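Local coordinates for glycosylation Associate Protein 1 (Streptococcus agalactiae serotype V, PDB 6OYC) that probably takes part, within the Gap1-Gap2-Gap3 complex, in the glycosylation and accessory Sec-dependent secretion of bacterial proteins, at residues A[103-106]-A[111-114]; A[59-64]-A[128-133]; A[288-291]-A[296-299]; A[38-43]-A[505-510]. All coordinates share one frame; numbering follows the deposited sequence.

The chain combines an N-terminal Rossmann-like sheet, a second parallel sheet and an extended antiparallel sheet; the four contacts lie on the first and last. Contact 1 pairs the first two strands of the antiparallel sheet; contact 2, its centre about 22 Å from that of contact 1, ties a later turn to helix 59-65. Contact 4 packs the C-terminal helix on helix 33-43, which flanks the N-terminal parallel sheet, its centre about 27 Å from that of contact 2. Contact 3, on the edge strand of that sheet, touches contact 4 directly: Val298 CG1 meets Ile510 CG1 at 3.8 Å. The centres of contacts 1 and 3 lie about 55 Å apart. Glycerols, probably from crystallisation, lie near all four.

Contact 1: residues A[103-106]-A[111-114]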
loop_
_atom_site.group_PDB
_atom_site.type_symbol
_atom_site.label_atom_id
_atom_site.label_comp_id
_atom_site.label_asym_id
_atom_site.label_seq_id
_atom_site.Cartn_x
_atom_site.Cartn_y
_atom_site.Cartn_z
ATOM N N ASP A 103 -5.938 32.540 13.706
ATOM C CA ASP A 103 -5.523 31.733 14.850
ATOM C C ASP A 103 -5.515 30.253 14.460
ATOM O O ASP A 103 -6.225 29.828 13.545
ATOM C CB ASP A 103 -6.446 31.969 16.063
ATOM C CG ASP A 103 -7.903 31.685 15.750
ATOM O OD1 ASP A 103 -8.275 30.488 15.711
ATOM O OD2 ASP A 103 -8.685 32.643 15.552
ATOM N N PHE A 104 -4.715 29.461 15.156
ATOM C CA PHE A 104 -4.557 28.052 14.824
ATOM C C PHE A 104 -5.172 27.188 15.917
ATOM O O PHE A 104 -4.824 27.330 17.091
ATOM C CB PHE A 104 -3.077 27.695 14.649
ATOM C CG PHE A 104 -2.357 28.533 13.628
ATOM C CD1 PHE A 104 -2.820 28.624 12.324
ATOM C CD2 PHE A 104 -1.203 29.221 13.970
ATOM C CE1 PHE A 104 -2.129 29.395 11.372
ATOM C CE2 PHE A 104 -0.517 29.989 13.032
ATOM C CZ PHE A 104 -0.978 30.073 11.735
ATOM N N THR A 105 -6.068 26.292 15.537
ATOM C CA THR A 105 -6.614 25.306 16.452
ATOM C C THR A 105 -6.003 23.959 16.093
ATOM O O THR A 105 -6.287 23.416 15.018
ATOM C CB THR A 105 -8.142 25.247 16.372
ATOM O OG1 THR A 105 -8.704 26.539 16.661
ATOM C CG2 THR A 105 -8.692 24.200 17.366
ATOM N N TYR A 106 -5.163 23.430 16.986
ATOM C CA TYR A 106 -4.531 22.122 16.824
ATOM C C TYR A 106 -5.468 21.039 17.361
ATOM O O TYR A 106 -5.755 20.991 18.562
ATOM C CB TYR A 106 -3.178 22.092 17.539
ATOM C CG TYR A 106 -2.082 22.783 16.752
ATOM C CD1 TYR A 106 -2.164 24.159 16.448
ATOM C CD2 TYR A 106 -0.983 22.066 16.280
ATOM C CE1 TYR A 106 -1.173 24.791 15.719
ATOM C CE2 TYR A 106 0.013 22.695 15.524
ATOM C CZ TYR A 106 -0.088 24.052 15.246
ATOM O OH TYR A 106 0.899 24.662 14.506
ATOM N N VAL A 111 -4.896 20.818 11.702
ATOM C CA VAL A 111 -4.907 22.181 12.233
ATOM C C VAL A 111 -6.014 22.969 11.545
ATOM O O VAL A 111 -6.154 22.917 10.318
ATOM C CB VAL A 111 -3.541 22.877 12.062
ATOM C CG1 VAL A 111 -3.650 24.309 12.500
ATOM C CG2 VAL A 111 -2.466 22.183 12.909
ATOM N N LEU A 112 -6.817 23.672 12.338
ATOM C CA LEU A 112 -7.795 24.620 11.822
ATOM C C LEU A 112 -7.215 26.032 11.815
ATOM O O LEU A 112 -6.703 26.506 12.840
ATOM C CB LEU A 112 -9.072 24.582 12.658
ATOM C CG LEU A 112 -9.719 23.197 12.624
ATOM C CD1 LEU A 112 -10.830 23.081 13.687
ATOM C CD2 LEU A 112 -10.248 22.897 11.206
ATOM N N VAL A 113 -7.285 26.688 10.656
ATOM C CA VAL A 113 -6.957 28.101 10.509
ATOM C C VAL A 113 -8.272 28.871 10.443
ATOM O O VAL A 113 -9.045 28.716 9.486
ATOM C CB VAL A 113 -6.117 28.355 9.259
ATOM C CG1 VAL A 113 -5.755 29.845 9.155
ATOM C CG2 VAL A 113 -4.888 27.480 9.285
ATOM N N LYS A 114 -8.520 29.706 11.456
ATOM C CA LYS A 114 -9.741 30.491 11.577
ATOM C C LYS A 114 -9.388 31.958 11.753
ATOM O O LYS A 114 -8.275 32.309 12.159
ATOM C CB LYS A 114 -10.619 30.040 12.763
ATOM C CG LYS A 114 -11.154 28.585 12.665
ATOM C CD LYS A 114 -12.358 28.304 13.588
ATOM C CE LYS A 114 -12.652 26.794 13.642
ATOM N NZ LYS A 114 -14.079 26.393 13.904
HETATM O O HOH W 1 -8.391 28.052 14.477
#
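The Tyr106 ring carries Val111 on one face: methyl CG2 sits over the middle of the ring, 3.6 Å from its centroid and only 10° off the normal, a CH-pi contact. The two side chains run side by side in the same direction, while the Tyr106 hydroxyl is hydrogen-bonded to Arg94 outside the pair of strands. The Phe104 ring is approached differently. Val113 CG2 lies at its edge, close to the ring plane, 3.8 Å from Phe104 CD1; Leu112 O is also at the edge near that plane, and Phe93 meets the same ring edge-to-face. Phe104, Tyr106, Val111 and Val113 share one face of the sheet; Asp103, Thr105, Leu112 and Lys114 occupy the other.

Between the strands, Asp103 pairs with Lys114 and Thr105 with Leu112 as hydrogen-bonded pairs, with Phe104-Val113 and Tyr106-Val111 as the non-hydrogen-bonded pairs in alternation. Asp103 N reaches Lys114 O at 2.8 Å, and Leu112 N reaches Thr105 O at 2.7 Å.

On the face of Asp103 and Thr105 a water joins both strands. It lies within hydrogen-bonding reach of Asp103 OD1 at 2.7 Å, of Thr105 OG1 and of Leu112 O at 2.8 Å, a carbonyl that also accepts from Thr105 N. Thr105 presents OG1 to that water because its hydroxyl stands beside the backbone N (chi1 -58°), with methyl CG2 anti to that N. Asp103 OD2 binds a glycerol, probably from the crystallisation liquor.

The whole is a regular antiparallel beta hairpin, whose first strand, 103-106, forms one border of the long antiparallel sheet within this chain.

Contact 2: residues A[59-64]-A[128-133]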
loop_
_atom_site.group_PDB
_atom_site.type_symbol
_atom_site.label_atom_id
_atom_site.label_comp_id
_atom_site.label_asym_id
_atom_site.label_seq_id
_atom_site.Cartn_x
_atom_site.Cartn_y
_atom_site.Cartn_z
ATOM N N LEU A 59 5.559 11.256 -4.257
ATOM C CA LEU A 59 6.200 10.043 -4.755
ATOM C C LEU A 59 7.483 9.731 -3.991
ATOM O O LEU A 59 7.789 8.558 -3.735
ATOM C CB LEU A 59 6.479 10.184 -6.249
ATOM C CG LEU A 59 7.208 9.033 -6.943
ATOM C CD1 LEU A 59 6.486 7.718 -6.720
ATOM C CD2 LEU A 59 7.340 9.322 -8.448
ATOM N N ARG A 60 8.248 10.758 -3.612
ATOM C CA ARG A 60 9.551 10.474 -3.023
ATOM C C ARG A 60 9.403 9.881 -1.618
ATOM O O ARG A 60 10.105 8.924 -1.271
ATOM C CB ARG A 60 10.421 11.736 -3.040
ATOM C CG ARG A 60 11.087 12.014 -4.431
ATOM C CD ARG A 60 10.780 13.413 -4.981
ATOM N NE ARG A 60 9.351 13.705 -4.970
ATOM C CZ ARG A 60 8.521 13.453 -5.978
ATOM N NH1 ARG A 60 8.980 12.925 -7.118
ATOM N NH2 ARG A 60 7.227 13.735 -5.846
ATOM N N TYR A 61 8.461 10.395 -0.812
ATOM C CA TYR A 61 8.173 9.732 0.454
ATOM C C TYR A 61 7.620 8.345 0.216
ATOM O O TYR A 61 7.975 7.402 0.930
ATOM C CB TYR A 61 7.199 10.543 1.313
ATOM C CG TYR A 61 7.903 11.645 2.060
ATOM C CD1 TYR A 61 8.996 11.365 2.888
ATOM C CD2 TYR A 61 7.512 12.972 1.916
ATOM C CE1 TYR A 61 9.662 12.379 3.559
ATOM C CE2 TYR A 61 8.168 13.984 2.580
ATOM C CZ TYR A 61 9.247 13.680 3.389
ATOM O OH TYR A 61 9.891 14.685 4.042
ATOM N N TYR A 62 6.758 8.197 -0.786
ATOM C CA TYR A 62 6.205 6.878 -1.062
ATOM C C TYR A 62 7.319 5.873 -1.320
ATOM O O TYR A 62 7.356 4.800 -0.700
ATOM C CB TYR A 62 5.232 6.953 -2.239
ATOM C CG TYR A 62 4.414 5.686 -2.458
ATOM C CD1 TYR A 62 4.897 4.659 -3.274
ATOM C CD2 TYR A 62 3.149 5.528 -1.878
ATOM C CE1 TYR A 62 4.151 3.498 -3.502
ATOM C CE2 TYR A 62 2.396 4.368 -2.090
ATOM C CZ TYR A 62 2.901 3.358 -2.908
ATOM O OH TYR A 62 2.169 2.204 -3.137
ATOM N N LEU A 63 8.271 6.228 -2.192
ATOM C CA LEU A 63 9.360 5.310 -2.523
ATOM C C LEU A 63 10.265 5.088 -1.331
ATOM O O LEU A 63 10.767 3.975 -1.120
ATOM C CB LEU A 63 10.179 5.839 -3.699
ATOM C CG LEU A 63 9.453 5.891 -5.053
ATOM C CD1 LEU A 63 10.366 6.449 -6.117
ATOM C CD2 LEU A 63 8.931 4.516 -5.450
ATOM N N HIS A 64 10.498 6.146 -0.553
ATOM C CA HIS A 64 11.344 6.029 0.623
ATOM C C HIS A 64 10.808 4.982 1.579
ATOM O O HIS A 64 11.588 4.280 2.230
ATOM C CB HIS A 64 11.438 7.368 1.338
ATOM C CG HIS A 64 12.217 7.301 2.605
ATOM N ND1 HIS A 64 11.627 7.400 3.843
ATOM C CD2 HIS A 64 13.542 7.118 2.827
ATOM C CE1 HIS A 64 12.556 7.301 4.778
ATOM N NE2 HIS A 64 13.724 7.121 4.186
ATOM N N GLU A 128 4.533 10.903 6.827
ATOM C CA GLU A 128 5.841 11.321 7.311
ATOM C C GLU A 128 5.788 12.709 7.936
ATOM O O GLU A 128 6.835 13.264 8.273
ATOM C CB GLU A 128 6.884 11.279 6.170
ATOM C CG GLU A 128 7.321 9.859 5.726
ATOM C CD GLU A 128 6.276 9.135 4.871
ATOM O OE1 GLU A 128 5.488 9.813 4.180
ATOM O OE2 GLU A 128 6.246 7.889 4.890
ATOM N N GLY A 129 4.588 13.280 8.085
ATOM C CA GLY A 129 4.406 14.557 8.741
ATOM C C GLY A 129 4.520 15.772 7.846
ATOM O O GLY A 129 4.262 16.890 8.309
ATOM N N ASN A 130 4.896 15.598 6.585
ATOM C CA ASN A 130 5.048 16.731 5.688
ATOM C C ASN A 130 3.680 17.312 5.324
ATOM O O ASN A 130 2.686 16.588 5.194
ATOM C CB ASN A 130 5.794 16.296 4.427
ATOM C CG ASN A 130 5.080 15.165 3.683
ATOM O OD1 ASN A 130 4.713 14.142 4.273
ATOM N ND2 ASN A 130 4.871 15.355 2.386
ATOM N N LEU A 131 3.624 18.631 5.190
ATOM C CA LEU A 131 2.427 19.281 4.672
ATOM C C LEU A 131 2.079 18.712 3.293
ATOM O O LEU A 131 2.890 18.783 2.357
ATOM C CB LEU A 131 2.658 20.794 4.589
ATOM C CG LEU A 131 1.547 21.589 3.909
ATOM C CD1 LEU A 131 0.344 21.670 4.852
ATOM C CD2 LEU A 131 2.036 22.970 3.535
ATOM N N THR A 132 0.884 18.132 3.169
ATOM C CA THR A 132 0.420 17.569 1.904
ATOM C C THR A 132 -0.594 18.466 1.205
ATOM O O THR A 132 -0.446 18.765 0.011
ATOM C CB THR A 132 -0.201 16.184 2.119
ATOM O OG1 THR A 132 -1.113 16.235 3.228
ATOM C CG2 THR A 132 0.886 15.153 2.398
ATOM N N HIS A 133 -1.627 18.907 1.909
ATOM C CA HIS A 133 -2.556 19.809 1.249
ATOM C C HIS A 133 -3.236 20.716 2.263
ATOM O O HIS A 133 -3.300 20.415 3.460
ATOM C CB HIS A 133 -3.589 19.047 0.392
ATOM C CG HIS A 133 -4.523 18.162 1.164
ATOM N ND1 HIS A 133 -4.261 16.826 1.407
ATOM C CD2 HIS A 133 -5.758 18.399 1.667
ATOM C CE1 HIS A 133 -5.280 16.291 2.055
ATOM N NE2 HIS A 133 -6.205 17.221 2.219
HETATM O O HOH W 2 8.908 7.641 3.658
#
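Tyr61, on helix 59-65, packs against Glu128 and Asn130 in the turn of a beta hairpin, the connection between the antiparallel strands 118-125 and 131-138. The contact thus fastens a helix of the Rossmann-like region to a turn of the extended sheet, at the surface of the protein.

Van der Waals packing on the aromatic ring comes first. Glu128 CB stands over one face of Tyr61, displaced toward the rim and 4.1 Å from the ring centroid, which makes a CH-pi contact. The next carbon follows the ring back toward the helix, and Glu128 CG comes within 3.6 Å of Tyr61 CD1. A bend at chi2 (76°) turns the chain back along the ring, and the carboxylate lies nearly parallel to it, the planes only 8° apart, with OE1 3.4 Å from Tyr61 CB. Asn130 approaches another part of the ring, its amide plane tilted by 49°, and CG is 3.5 Å from Tyr61 CE2.

Polar groups are held mostly from beyond these residues. Glu128 OE2 forms a salt bridge with Arg65 NE, and Asn130 ND2 is hydrogen-bonded to Asn58 OD1; both partners flank the helical segment, so the turn is tied to it beyond each end of 59-64.

A water adds a further link. This molecule donates to Tyr61 O and, weakly, to Glu128 OE2, and it also lies in the plane of the His64 ring, 2.7 Å from ND1.

Contact 3: residues A[288-291]-A[296-299]; sequences QLKE and PVVH
Pro296 meets Lys290 at the start of the final strand of a beta-alpha-beta unit, in which strand 277-280 leads through helix 283-292 to strand 297-299, the edge strand within this chain of a seven-stranded parallel sheet of Rossmann-like type. CB of Pro296 points away from the helix, and what touches is its CA, 3.7 Å from Lys290 NZ.

Val297 follows and carries most of the packing. Its side chain points to the helix, with CG2 3.9 Å from Leu289 CB and its CB 3.7 Å from Lys290 CG. Ala286, one turn earlier in the helix, also touches this valine, while Leu289 goes on to pack on Val265 and Leu266 of helix 262-267. Val297 is thus packed against both Leu289 and Lys290.

Val298 turns to the other side of the sheet, where it packs on the C-terminal helix, and the backbone of Val298 bonds to Ile278 and Cys280 on the neighbouring strand.

The long lysine runs alongside the valine in the opposite direction. A bend at chi2 (-77°) carries its methylenes over Val297, and the ammonium ends with a weak hydrogen bond from Lys290 NZ to Lys295 O.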
loop_
_atom_site.group_PDB
_atom_site.type_symbol
_atom_site.label_atom_id
_atom_site.label_comp_id
_atom_site.label_asym_id
_atom_site.label_seq_id
_atom_site.Cartn_x
_atom_site.Cartn_y
_atom_site.Cartn_z
ATOM N N GLN A 288 -4.697 -21.404 -13.654
ATOM C CA GLN A 288 -5.660 -20.962 -14.661
ATOM C C GLN A 288 -4.957 -20.356 -15.867
ATOM O O GLN A 288 -5.315 -20.648 -17.013
ATOM C CB GLN A 288 -6.641 -19.949 -14.079
ATOM C CG GLN A 288 -7.646 -20.490 -13.073
ATOM C CD GLN A 288 -8.521 -19.375 -12.527
ATOM O OE1 GLN A 288 -8.183 -18.746 -11.525
ATOM N NE2 GLN A 288 -9.638 -19.109 -13.200
ATOM N N LEU A 289 -3.956 -19.507 -15.630
ATOM C CA LEU A 289 -3.225 -18.899 -16.738
ATOM C C LEU A 289 -2.557 -19.963 -17.601
ATOM O O LEU A 289 -2.761 -20.006 -18.818
ATOM C CB LEU A 289 -2.191 -17.916 -16.201
ATOM C CG LEU A 289 -2.768 -16.542 -15.888
ATOM C CD1 LEU A 289 -1.777 -15.745 -15.069
ATOM C CD2 LEU A 289 -3.102 -15.829 -17.188
ATOM N N LYS A 290 -1.758 -20.835 -16.979
ATOM C CA LYS A 290 -1.107 -21.919 -17.710
ATOM C C LYS A 290 -2.115 -22.779 -18.460
ATOM O O LYS A 290 -1.813 -23.297 -19.541
ATOM C CB LYS A 290 -0.303 -22.789 -16.741
ATOM C CG LYS A 290 1.047 -22.231 -16.333
ATOM C CD LYS A 290 2.105 -22.397 -17.439
ATOM C CE LYS A 290 3.527 -22.474 -16.845
ATOM N NZ LYS A 290 4.617 -22.287 -17.868
ATOM N N GLU A 291 -3.317 -22.944 -17.902
ATOM C CA GLU A 291 -4.368 -23.680 -18.593
ATOM C C GLU A 291 -4.768 -22.982 -19.884
ATOM O O GLU A 291 -4.941 -23.634 -20.921
ATOM C CB GLU A 291 -5.577 -23.829 -17.669
ATOM C CG GLU A 291 -6.765 -24.606 -18.228
ATOM C CD GLU A 291 -7.667 -25.154 -17.113
ATOM O OE1 GLU A 291 -8.166 -26.297 -17.243
ATOM O OE2 GLU A 291 -7.867 -24.442 -16.098
ATOM N N PRO A 296 5.181 -18.782 -20.506
ATOM C CA PRO A 296 5.815 -19.002 -19.198
ATOM C C PRO A 296 5.065 -18.213 -18.130
ATOM O O PRO A 296 4.867 -17.002 -18.247
ATOM C CB PRO A 296 7.249 -18.493 -19.403
ATOM C CG PRO A 296 7.412 -18.321 -20.912
ATOM C CD PRO A 296 6.054 -18.076 -21.462
ATOM N N VAL A 297 4.593 -18.921 -17.111
ATOM C CA VAL A 297 3.921 -18.329 -15.957
ATOM C C VAL A 297 4.794 -18.661 -14.755
ATOM O O VAL A 297 4.945 -19.837 -14.408
ATOM C CB VAL A 297 2.493 -18.875 -15.776
ATOM C CG1 VAL A 297 1.848 -18.326 -14.526
ATOM C CG2 VAL A 297 1.619 -18.576 -17.006
ATOM N N VAL A 298 5.395 -17.649 -14.136
ATOM C CA VAL A 298 6.298 -17.857 -13.012
ATOM C C VAL A 298 5.634 -17.356 -11.732
ATOM O O VAL A 298 5.171 -16.207 -11.664
ATOM C CB VAL A 298 7.654 -17.172 -13.224
ATOM C CG1 VAL A 298 8.528 -17.380 -11.964
ATOM C CG2 VAL A 298 8.344 -17.721 -14.465
ATOM N N HIS A 299 5.606 -18.215 -10.714
ATOM C CA HIS A 299 5.005 -17.874 -9.435
ATOM C C HIS A 299 6.018 -17.110 -8.594
ATOM O O HIS A 299 7.155 -17.561 -8.411
ATOM C CB HIS A 299 4.531 -19.145 -8.722
ATOM C CG HIS A 299 4.184 -18.953 -7.276
ATOM N ND1 HIS A 299 3.136 -18.156 -6.856
ATOM C CD2 HIS A 299 4.726 -19.484 -6.153
ATOM C CE1 HIS A 299 3.062 -18.192 -5.536
ATOM N NE2 HIS A 299 4.013 -18.992 -5.087
#

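Contact 4: residues A[38-43]-A[505-510]; sequences MKMFDY and QLVERI
Phe41 and Val507 are turned so that a methyl points into a ring face: Val507 CG1 stands over the centre of the Phe41 ring, 4.1 Å from its centroid and 9° off the normal, a CH-pi contact. The valine's other branch serves a second partner. Val507 CG2 lies near the ring atom Phe41 CD1 and, at 3.4 Å, against Met40 SD, so one branched side chain is gripped by two neighbouring residues of the helix.

The methionine runs antiparallel alongside the valine. It leaves its helix with CG between the backbone N and the carbonyl carbon (chi1 59°), and a turn at chi3 swings CE toward Leu506, where it lies 3.6 Å from Leu506 CD2. The helices meet at a steep angle, 102° between their segment directions, with the axes 9.4 Å apart.

Phe41 is itself set among aromatics, Phe2 and Phe4 of strand 2-5 meeting it edge-to-face, while Met40 also touches Tyr501 and Val300. The final helix is thereby fitted to the N-terminal parallel sheet, consistent with GT-B proteins, whose C-terminal helix commonly crosses back to the first domain.

The side chains that meet are apolar and mostly buried, so two regions far apart in sequence are probably held together by close packing and exclusion of water, without directional polar bonds between these two segments.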
loop_
_atom_site.group_PDB
_atom_site.type_symbol
_atom_site.label_atom_id
_atom_site.label_comp_id
_atom_site.label_asym_id
_atom_site.label_seq_id
_atom_site.Cartn_x
_atom_site.Cartn_y
_atom_site.Cartn_z
ATOM N N MET A 38 10.693 -4.970 -7.750
ATOM C CA MET A 38 11.838 -4.081 -7.911
ATOM C C MET A 38 12.900 -4.334 -6.854
ATOM O O MET A 38 14.095 -4.186 -7.135
ATOM C CB MET A 38 11.415 -2.626 -7.854
ATOM C CG MET A 38 12.588 -1.699 -8.120
ATOM S SD MET A 38 12.023 -0.225 -8.959
ATOM C CE MET A 38 10.316 -0.331 -8.441
ATOM N N LYS A 39 12.482 -4.705 -5.640
ATOM C CA LYS A 39 13.438 -5.027 -4.591
ATOM C C LYS A 39 14.313 -6.205 -4.998
ATOM O O LYS A 39 15.536 -6.156 -4.852
ATOM C CB LYS A 39 12.705 -5.330 -3.278
ATOM C CG LYS A 39 12.161 -4.105 -2.534
ATOM C CD LYS A 39 13.118 -3.614 -1.433
ATOM C CE LYS A 39 14.298 -2.858 -2.027
ATOM N NZ LYS A 39 14.985 -1.926 -1.092
ATOM N N MET A 40 13.702 -7.270 -5.526
ATOM C CA MET A 40 14.475 -8.463 -5.843
ATOM C C MET A 40 15.330 -8.269 -7.087
ATOM O O MET A 40 16.414 -8.859 -7.186
ATOM C CB MET A 40 13.561 -9.672 -6.004
ATOM C CG MET A 40 12.516 -9.544 -7.062
ATOM S SD MET A 40 12.150 -11.190 -7.710
ATOM C CE MET A 40 10.891 -11.769 -6.602
ATOM N N PHE A 41 14.880 -7.448 -8.038
ATOM C CA PHE A 41 15.785 -7.090 -9.121
ATOM C C PHE A 41 16.955 -6.273 -8.595
ATOM O O PHE A 41 18.072 -6.398 -9.107
ATOM C CB PHE A 41 15.039 -6.340 -10.227
ATOM C CG PHE A 41 14.352 -7.253 -11.192
ATOM C CD1 PHE A 41 13.314 -8.059 -10.771
ATOM C CD2 PHE A 41 14.779 -7.351 -12.508
ATOM C CE1 PHE A 41 12.695 -8.926 -11.643
ATOM C CE2 PHE A 41 14.164 -8.222 -13.391
ATOM C CZ PHE A 41 13.115 -9.002 -12.967
ATOM N N ASP A 42 16.716 -5.454 -7.563
ATOM C CA ASP A 42 17.790 -4.705 -6.912
ATOM C C ASP A 42 18.763 -5.644 -6.207
ATOM O O ASP A 42 19.980 -5.568 -6.421
ATOM C CB ASP A 42 17.204 -3.709 -5.902
ATOM C CG ASP A 42 16.747 -2.410 -6.551
ATOM O OD1 ASP A 42 16.794 -2.327 -7.798
ATOM O OD2 ASP A 42 16.349 -1.475 -5.818
ATOM N N TYR A 43 18.240 -6.509 -5.331
ATOM C CA TYR A 43 19.042 -7.557 -4.709
ATOM C C TYR A 43 19.826 -8.341 -5.748
ATOM O O TYR A 43 20.938 -8.811 -5.467
ATOM C CB TYR A 43 18.145 -8.528 -3.931
ATOM C CG TYR A 43 17.483 -7.958 -2.697
ATOM C CD1 TYR A 43 18.071 -6.920 -1.982
ATOM C CD2 TYR A 43 16.274 -8.467 -2.239
ATOM C CE1 TYR A 43 17.467 -6.402 -0.842
ATOM C CE2 TYR A 43 15.658 -7.950 -1.116
ATOM C CZ TYR A 43 16.262 -6.925 -0.418
ATOM O OH TYR A 43 15.668 -6.415 0.706
ATOM N N GLN A 505 17.889 -16.253 -7.618
ATOM C CA GLN A 505 17.531 -17.379 -8.473
ATOM C C GLN A 505 16.153 -17.192 -9.095
ATOM O O GLN A 505 15.937 -17.556 -10.253
ATOM C CB GLN A 505 17.594 -18.680 -7.679
ATOM C CG GLN A 505 19.002 -19.062 -7.269
ATOM C CD GLN A 505 19.361 -18.553 -5.889
ATOM O OE1 GLN A 505 18.705 -17.650 -5.352
ATOM N NE2 GLN A 505 20.423 -19.116 -5.312
ATOM N N LEU A 506 15.214 -16.635 -8.342
ATOM C CA LEU A 506 13.899 -16.339 -8.893
ATOM C C LEU A 506 14.005 -15.357 -10.059
ATOM O O LEU A 506 13.417 -15.574 -11.129
ATOM C CB LEU A 506 13.001 -15.793 -7.780
ATOM C CG LEU A 506 11.503 -15.735 -8.047
ATOM C CD1 LEU A 506 11.004 -17.041 -8.632
ATOM C CD2 LEU A 506 10.777 -15.405 -6.763
ATOM N N VAL A 507 14.779 -14.279 -9.873
ATOM C CA VAL A 507 14.948 -13.276 -10.926
ATOM C C VAL A 507 15.514 -13.917 -12.183
ATOM O O VAL A 507 15.047 -13.667 -13.300
ATOM C CB VAL A 507 15.850 -12.129 -10.438
ATOM C CG1 VAL A 507 16.313 -11.285 -11.611
ATOM C CG2 VAL A 507 15.122 -11.270 -9.413
ATOM N N GLU A 508 16.536 -14.753 -12.015
ATOM C CA GLU A 508 17.146 -15.421 -13.156
ATOM C C GLU A 508 16.174 -16.388 -13.821
ATOM O O GLU A 508 16.165 -16.515 -15.048
ATOM C CB GLU A 508 18.414 -16.141 -12.709
ATOM C CG GLU A 508 19.431 -16.303 -13.813
ATOM C CD GLU A 508 20.060 -14.983 -14.220
ATOM O OE1 GLU A 508 19.906 -13.983 -13.471
ATOM O OE2 GLU A 508 20.711 -14.949 -15.292
ATOM N N ARG A 509 15.341 -17.071 -13.034
ATOM C CA ARG A 509 14.318 -17.941 -13.617
ATOM C C ARG A 509 13.328 -17.139 -14.454
ATOM O O ARG A 509 12.989 -17.531 -15.577
ATOM C CB ARG A 509 13.593 -18.714 -12.512
ATOM C CG ARG A 509 12.443 -19.598 -13.001
ATOM C CD ARG A 509 12.028 -20.604 -11.929
ATOM N NE ARG A 509 13.146 -21.470 -11.562
ATOM C CZ ARG A 509 13.794 -21.412 -10.402
ATOM N NH1 ARG A 509 13.432 -20.533 -9.474
ATOM N NH2 ARG A 509 14.805 -22.239 -10.170
ATOM N N ILE A 510 12.847 -16.016 -13.912
ATOM C CA ILE A 510 11.967 -15.125 -14.666
ATOM C C ILE A 510 12.649 -14.688 -15.950
ATOM O O ILE A 510 12.077 -14.780 -17.042
ATOM C CB ILE A 510 11.565 -13.908 -13.807
ATOM C CG1 ILE A 510 10.720 -14.342 -12.614
ATOM C CG2 ILE A 510 10.801 -12.882 -14.634
ATOM C CD1 ILE A 510 10.617 -13.275 -11.551
#